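PDB 6M4K: alpha-amylase from Eisenia fetida, which probably cleaves internal alpha-1,4-glucosidic linkages of starch-like polysaccharides, as a family 13 glycoside hydrolase that uses calcium and chloride. Local coordinates for residues A295-N301 and Y337-M343; Y11-D17 and A38-C43. One frame throughout, in Å; residues are numbered along the deposited sequence. Where two conformers were deposited one is given.

Contact 1 of 2, residues A295-N301 and Y337-M343; sequences ALVFIDN and YGHVRLM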
loop_
_atom_site.group_PDB
_atom_site.type_symbol
_atom_site.label_atom_id
_atom_site.label_comp_id
_atom_site.label_asym_id
_atom_site.label_seq_id
_atom_site.Cartn_x
_atom_site.Cartn_y
_atom_site.Cartn_z
ATOM N N ALA A 295 9.181 6.236 5.703
ATOM C CA ALA A 295 8.341 5.046 5.684
ATOM C C ALA A 295 7.089 5.237 4.849
ATOM O O ALA A 295 6.442 6.291 4.882
ATOM C CB ALA A 295 7.912 4.660 7.103
ATOM N N LEU A 296 6.752 4.175 4.126
ATOM C CA LEU A 296 5.444 3.965 3.529
ATOM C C LEU A 296 4.788 2.881 4.376
ATOM O O LEU A 296 5.355 1.797 4.541
ATOM C CB LEU A 296 5.641 3.508 2.085
ATOM C CG LEU A 296 4.487 3.390 1.085
ATOM C CD1 LEU A 296 3.556 2.208 1.395
ATOM C CD2 LEU A 296 3.702 4.693 0.896
ATOM N N VAL A 297 3.617 3.192 4.949
ATOM C CA VAL A 297 2.991 2.331 5.946
ATOM C C VAL A 297 1.615 1.890 5.454
ATOM O O VAL A 297 0.985 2.537 4.615
ATOM C CB VAL A 297 2.913 2.984 7.350
ATOM C CG1 VAL A 297 4.301 3.428 7.803
ATOM C CG2 VAL A 297 1.968 4.173 7.365
ATOM N N PHE A 298 1.156 0.767 6.005
ATOM C CA PHE A 298 -0.056 0.102 5.524
ATOM C C PHE A 298 -0.366 -1.054 6.465
ATOM O O PHE A 298 0.541 -1.655 7.050
ATOM C CB PHE A 298 0.119 -0.422 4.077
ATOM C CG PHE A 298 1.368 -1.239 3.888
ATOM C CD1 PHE A 298 2.586 -0.607 3.674
ATOM C CD2 PHE A 298 1.351 -2.626 3.974
ATOM C CE1 PHE A 298 3.762 -1.335 3.547
ATOM C CE2 PHE A 298 2.532 -3.364 3.820
ATOM C CZ PHE A 298 3.739 -2.710 3.613
ATOM N N ILE A 299 -1.659 -1.371 6.594
ATOM C CA ILE A 299 -2.063 -2.503 7.425
ATOM C C ILE A 299 -1.786 -3.826 6.722
ATOM O O ILE A 299 -1.257 -4.768 7.334
ATOM C CB ILE A 299 -3.533 -2.358 7.857
ATOM C CG1 ILE A 299 -3.712 -1.064 8.662
ATOM C CG2 ILE A 299 -3.999 -3.590 8.656
ATOM C CD1 ILE A 299 -2.768 -0.906 9.860
ATOM N N ASP A 300 -2.142 -3.919 5.438
ATOM C CA ASP A 300 -1.891 -5.116 4.645
ATOM C C ASP A 300 -1.564 -4.698 3.221
ATOM O O ASP A 300 -1.822 -3.562 2.814
ATOM C CB ASP A 300 -3.058 -6.144 4.695
ATOM C CG ASP A 300 -4.334 -5.658 4.021
ATOM O OD1 ASP A 300 -4.601 -4.437 3.974
ATOM O OD2 ASP A 300 -5.120 -6.528 3.557
ATOM N N ASN A 301 -0.977 -5.625 2.465
ATOM C CA ASN A 301 -0.762 -5.456 1.033
ATOM C C ASN A 301 -1.256 -6.710 0.308
ATOM O O ASN A 301 -1.791 -7.648 0.922
ATOM C CB ASN A 301 0.692 -5.075 0.698
ATOM C CG ASN A 301 1.652 -6.252 0.758
ATOM O OD1 ASN A 301 1.308 -7.335 1.243
ATOM N ND2 ASN A 301 2.872 -6.045 0.257
ATOM N N TYR A 337 2.566 8.999 11.581
ATOM C CA TYR A 337 3.689 8.115 11.326
ATOM C C TYR A 337 3.575 7.534 9.924
ATOM O O TYR A 337 2.697 6.702 9.641
ATOM C CB TYR A 337 3.780 6.972 12.348
ATOM C CG TYR A 337 4.903 6.000 12.034
ATOM C CD1 TYR A 337 6.234 6.346 12.267
ATOM C CD2 TYR A 337 4.638 4.754 11.474
ATOM C CE1 TYR A 337 7.266 5.469 11.971
ATOM C CE2 TYR A 337 5.656 3.879 11.172
ATOM C CZ TYR A 337 6.971 4.237 11.406
ATOM O OH TYR A 337 7.957 3.335 11.095
ATOM N N GLY A 338 4.460 7.966 9.029
ATOM C CA GLY A 338 4.574 7.372 7.717
ATOM C C GLY A 338 3.591 7.933 6.710
ATOM O O GLY A 338 2.613 8.604 7.034
ATOM N N HIS A 339 3.874 7.638 5.446
ATOM C CA HIS A 339 2.943 7.913 4.361
ATOM C C HIS A 339 1.979 6.736 4.256
ATOM O O HIS A 339 2.406 5.615 3.961
ATOM C CB HIS A 339 3.707 8.087 3.051
ATOM C CG HIS A 339 2.853 8.584 1.933
ATOM N ND1 HIS A 339 3.198 8.453 0.605
ATOM C CD2 HIS A 339 1.666 9.227 1.956
ATOM C CE1 HIS A 339 2.256 9.001 -0.142
ATOM N NE2 HIS A 339 1.315 9.481 0.654
ATOM N N VAL A 340 0.695 6.992 4.480
ATOM C CA VAL A 340 -0.300 5.920 4.615
ATOM C C VAL A 340 -0.845 5.498 3.257
ATOM O O VAL A 340 -1.325 6.332 2.477
ATOM C CB VAL A 340 -1.453 6.352 5.528
ATOM C CG1 VAL A 340 -2.532 5.259 5.566
ATOM C CG2 VAL A 340 -0.935 6.666 6.933
ATOM N N ARG A 341 -0.800 4.188 2.998
ATOM C CA ARG A 341 -1.439 3.573 1.844
ATOM C C ARG A 341 -2.511 2.611 2.349
ATOM O O ARG A 341 -2.251 1.796 3.244
ATOM C CB ARG A 341 -0.402 2.807 1.015
ATOM C CG ARG A 341 -0.983 2.129 -0.225
ATOM C CD ARG A 341 0.047 1.258 -0.936
ATOM N NE ARG A 341 0.442 0.118 -0.110
ATOM C CZ ARG A 341 1.532 -0.625 -0.305
ATOM N NH1 ARG A 341 2.351 -0.367 -1.310
ATOM N NH2 ARG A 341 1.810 -1.642 0.510
ATOM N N LEU A 342 -3.713 2.716 1.795
ATOM C CA LEU A 342 -4.784 1.760 2.067
ATOM C C LEU A 342 -4.870 0.737 0.943
ATOM O O LEU A 342 -4.901 1.100 -0.238
ATOM C CB LEU A 342 -6.137 2.467 2.168
ATOM C CG LEU A 342 -6.280 3.642 3.133
ATOM C CD1 LEU A 342 -7.742 4.040 3.275
ATOM C CD2 LEU A 342 -5.701 3.308 4.490
ATOM N N MET A 343 -4.925 -0.534 1.312
ATOM C CA MET A 343 -5.208 -1.585 0.348
ATOM C C MET A 343 -6.658 -1.490 -0.122
ATOM O O MET A 343 -7.560 -1.125 0.638
ATOM C CB MET A 343 -4.985 -2.935 1.037
ATOM C CG MET A 343 -5.240 -4.156 0.166
ATOM S SD MET A 343 -4.109 -4.152 -1.230
ATOM C CE MET A 343 -4.791 -5.535 -2.155
HETATM O O HOH W 1 -3.392 0.792 5.584
HETATM O O HOH W 2 -4.024 -1.721 3.998
HETATM O O HOH W 3 -1.483 -1.582 0.906
#
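R341 runs alongside F298 and leans NH2 over one face of its ring, 3.3 Å above the centre, a cation-pi contact in which the guanidinium is tilted 46° to the ring. A bend at chi3 (66°) turns the end of the otherwise extended arginine to this position. L296 comes in crosswise and sets CD1 over a guanidinium face. Two polar partners help to fix the rotation of R341: NH1 bonds Q46 OE1, and NE donates to water 3, which passes the link on to D300 O. The other leucine methyl, CD2, comes obliquely to the H339 ring, 3.8 Å from ND1, a nitrogen already bonded to Y232. On the other sheet face V297 splits its methyls, CG1 lying 3.7 Å from Y337 CE2 and CG2 3.9 Å from V340 CG2. A beta carbon at G338 would run into V297 CG1, and the positive phi there also favours glycine. Farther along, D300 lies athwart M343, its OD1 3.3 Å from M343 CB; Y325 OH holds OD1, Q305 NE2 holds OD2, and water 2 links OD1 to M343 N. Along the backbone, H339 N to A295 O (3.0 Å), V297 N to H339 O (2.9 Å) and R341 N to V297 O (2.9 Å) make a parallel ladder. The two parallel strands with helix 322-334 between them form the beta-alpha-beta unit that joins strands seven and eight of the TIM barrel.

Contact 2 of 2, residues Y11-D17 and A38-C43; sequences YCQPGRD and ADHNYC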
loop_
_atom_site.group_PDB
_atom_site.type_symbol
_atom_site.label_atom_id
_atom_site.label_comp_id
_atom_site.label_asym_id
_atom_site.label_seq_id
_atom_site.Cartn_x
_atom_site.Cartn_y
_atom_site.Cartn_z
ATOM N N TYR A 11 4.106 14.435 -3.963
ATOM C CA TYR A 11 3.432 15.682 -4.290
ATOM C C TYR A 11 1.933 15.444 -4.277
ATOM O O TYR A 11 1.431 14.582 -5.004
ATOM C CB TYR A 11 3.864 16.170 -5.672
ATOM C CG TYR A 11 3.209 17.464 -6.063
ATOM C CD1 TYR A 11 3.631 18.662 -5.502
ATOM C CD2 TYR A 11 2.168 17.496 -6.979
ATOM C CE1 TYR A 11 3.037 19.856 -5.837
ATOM C CE2 TYR A 11 1.565 18.701 -7.324
ATOM C CZ TYR A 11 2.015 19.875 -6.750
ATOM O OH TYR A 11 1.443 21.084 -7.077
ATOM N N CYS A 12 1.217 16.217 -3.475
ATOM C CA CYS A 12 -0.226 16.093 -3.372
ATOM C C CYS A 12 -0.868 17.466 -3.457
ATOM O O CYS A 12 -0.251 18.482 -3.108
ATOM C CB CYS A 12 -0.635 15.474 -2.022
ATOM S SG CYS A 12 -0.103 13.779 -1.769
ATOM N N GLN A 13 -2.117 17.489 -3.902
ATOM C CA GLN A 13 -2.918 18.698 -3.822
ATOM C C GLN A 13 -3.149 19.055 -2.356
ATOM O O GLN A 13 -3.091 18.188 -1.480
ATOM C CB GLN A 13 -4.269 18.471 -4.500
ATOM C CG GLN A 13 -4.193 18.330 -6.001
ATOM C CD GLN A 13 -3.848 19.635 -6.689
ATOM O OE1 GLN A 13 -2.956 19.682 -7.536
ATOM N NE2 GLN A 13 -4.552 20.700 -6.331
ATOM N N PRO A 14 -3.408 20.328 -2.063
ATOM C CA PRO A 14 -3.704 20.713 -0.681
ATOM C C PRO A 14 -4.849 19.882 -0.118
ATOM O O PRO A 14 -5.834 19.606 -0.800
ATOM C CB PRO A 14 -4.099 22.190 -0.806
ATOM C CG PRO A 14 -3.367 22.667 -2.023
ATOM C CD PRO A 14 -3.366 21.494 -2.970
ATOM N N GLY A 15 -4.697 19.464 1.130
ATOM C CA GLY A 15 -5.737 18.721 1.814
ATOM C C GLY A 15 -5.810 17.251 1.469
ATOM O O GLY A 15 -6.763 16.583 1.892
ATOM N N ARG A 16 -4.845 16.725 0.716
ATOM C CA ARG A 16 -4.822 15.317 0.339
ATOM C C ARG A 16 -3.470 14.718 0.695
ATOM O O ARG A 16 -2.435 15.387 0.614
ATOM C CB ARG A 16 -5.072 15.149 -1.161
ATOM C CG ARG A 16 -6.330 15.841 -1.602
ATOM C CD ARG A 16 -6.631 15.637 -3.061
ATOM N NE ARG A 16 -7.825 16.387 -3.442
ATOM C CZ ARG A 16 -8.236 16.586 -4.690
ATOM N NH1 ARG A 16 -7.553 16.080 -5.712
ATOM N NH2 ARG A 16 -9.342 17.286 -4.917
ATOM N N ASP A 17 -3.475 13.435 1.066
ATOM C CA ASP A 17 -2.249 12.798 1.535
ATOM C C ASP A 17 -2.242 11.278 1.348
ATOM O O ASP A 17 -1.227 10.700 0.953
ATOM C CB ASP A 17 -2.048 13.168 3.016
ATOM C CG ASP A 17 -0.688 12.787 3.546
ATOM O OD1 ASP A 17 0.334 13.109 2.893
ATOM O OD2 ASP A 17 -0.625 12.178 4.633
ATOM N N ALA A 38 -10.903 12.066 -5.559
ATOM C CA ALA A 38 -10.720 13.505 -5.375
ATOM C C ALA A 38 -11.764 14.076 -4.423
ATOM O O ALA A 38 -11.435 14.862 -3.529
ATOM C CB ALA A 38 -10.769 14.214 -6.733
ATOM N N ASP A 39 -13.028 13.678 -4.593
ATOM C CA ASP A 39 -14.097 14.179 -3.731
ATOM C C ASP A 39 -13.874 13.805 -2.274
ATOM O O ASP A 39 -14.362 14.503 -1.375
ATOM C CB ASP A 39 -15.456 13.641 -4.194
ATOM C CG ASP A 39 -15.899 14.210 -5.530
ATOM O OD1 ASP A 39 -15.316 15.214 -5.988
ATOM O OD2 ASP A 39 -16.850 13.649 -6.111
ATOM N N HIS A 40 -13.161 12.708 -2.019
ATOM C CA HIS A 40 -12.869 12.249 -0.671
ATOM C C HIS A 40 -11.448 12.572 -0.247
ATOM O O HIS A 40 -10.993 12.112 0.808
ATOM C CB HIS A 40 -13.195 10.763 -0.538
ATOM C CG HIS A 40 -14.659 10.490 -0.637
ATOM N ND1 HIS A 40 -15.322 10.446 -1.843
ATOM C CD2 HIS A 40 -15.603 10.325 0.320
ATOM C CE1 HIS A 40 -16.609 10.233 -1.627
ATOM N NE2 HIS A 40 -16.805 10.156 -0.323
ATOM N N ASN A 41 -10.750 13.374 -1.042
ATOM C CA ASN A 41 -9.461 13.937 -0.653
ATOM C C ASN A 41 -8.405 12.874 -0.360
ATOM O O ASN A 41 -7.601 12.999 0.565
ATOM C CB ASN A 41 -9.610 14.990 0.438
ATOM C CG ASN A 41 -10.245 16.240 -0.104
ATOM O OD1 ASN A 41 -9.714 16.844 -1.030
ATOM N ND2 ASN A 41 -11.415 16.587 0.395
ATOM N N TYR A 42 -8.393 11.838 -1.193
ATOM C CA TYR A 42 -7.235 10.970 -1.315
ATOM C C TYR A 42 -6.253 11.597 -2.304
ATOM O O TYR A 42 -6.651 12.307 -3.229
ATOM C CB TYR A 42 -7.670 9.612 -1.860
ATOM C CG TYR A 42 -8.397 8.713 -0.880
ATOM C CD1 TYR A 42 -7.689 7.830 -0.079
ATOM C CD2 TYR A 42 -9.783 8.719 -0.780
ATOM C CE1 TYR A 42 -8.334 6.953 0.788
ATOM C CE2 TYR A 42 -10.445 7.845 0.097
ATOM C CZ TYR A 42 -9.704 6.978 0.871
ATOM O OH TYR A 42 -10.316 6.091 1.740
ATOM N N CYS A 43 -4.962 11.323 -2.109
ATOM C CA CYS A 43 -3.940 11.960 -2.942
ATOM C C CYS A 43 -3.590 11.197 -4.212
ATOM O O CYS A 43 -3.162 11.826 -5.192
ATOM C CB CYS A 43 -2.650 12.135 -2.143
ATOM S SG CYS A 43 -1.192 12.714 -3.117
HETATM O O HOH W 4 -3.265 14.976 -4.581
HETATM O O HOH W 5 -12.100 17.522 -3.342
HETATM O O HOH W 6 -5.669 12.129 2.295
#
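C12 is tied covalently to C43, SG to SG 2.0 Å, with the disulfide torsion at -95°, close to the perpendicular setting such bonds prefer. The two ends get there differently: C12 holds its sulfur beside the backbone N (chi1 -65°), whereas C43 swings its own anti to N (172°). Next to the bridge, water 4 accepts from Q13 N and donates to C43 O. Q13 to R16 is a type II beta turn, and G15 takes the positive phi that its third position calls for; its O lies against N41 CB. The turn delivers R16 to the end of helix 27-39, which closes in a Schellman motif with N41, also of positive phi, as its C' residue. Extended from CG to NE, R16 runs across the N41 amide, and NE donates to OD1 at 3.1 Å, near the guanidinium plane. Its NH2 passes A38 CB at 3.8 Å and reaches A38 O through water 5, while NH1 bonds L94 O. CD lies 3.3 Å from Y42 O, a buried carbonyl with no polar partner. With an alanine here, N41 OD1 and L94 O would probably lose this donor and a gap open beside A38 at the helix end. D17 N, lying 3.6 Å from C43 CB, donates a hydrogen bond to water 6, which donates in turn to N41 O.

Contacts 1 and 2 have centres about 16 Å apart and meet directly: H339 NE2 is 2.8 Å from D17 O, a probable hydrogen bond, and L342 CD1 packs 3.6 Å from Y42 OH. They flank the seam where strand 339-344 meets strand 19-22 and the barrel closes. Residues 11-17 lead into strand 19-22, where I19 bonds V340 and L342, and H21 bonds L342; residues 38-43 lead into strand 44-47, whose Q46 bonds R341. Contact 2 therefore sits at the N-terminal ends of the strands, while 295-301 runs past the C-terminal ends, the side on which this family builds its catalytic cleft. Neither contact includes a calcium ligand (N105, R161, D170, H204).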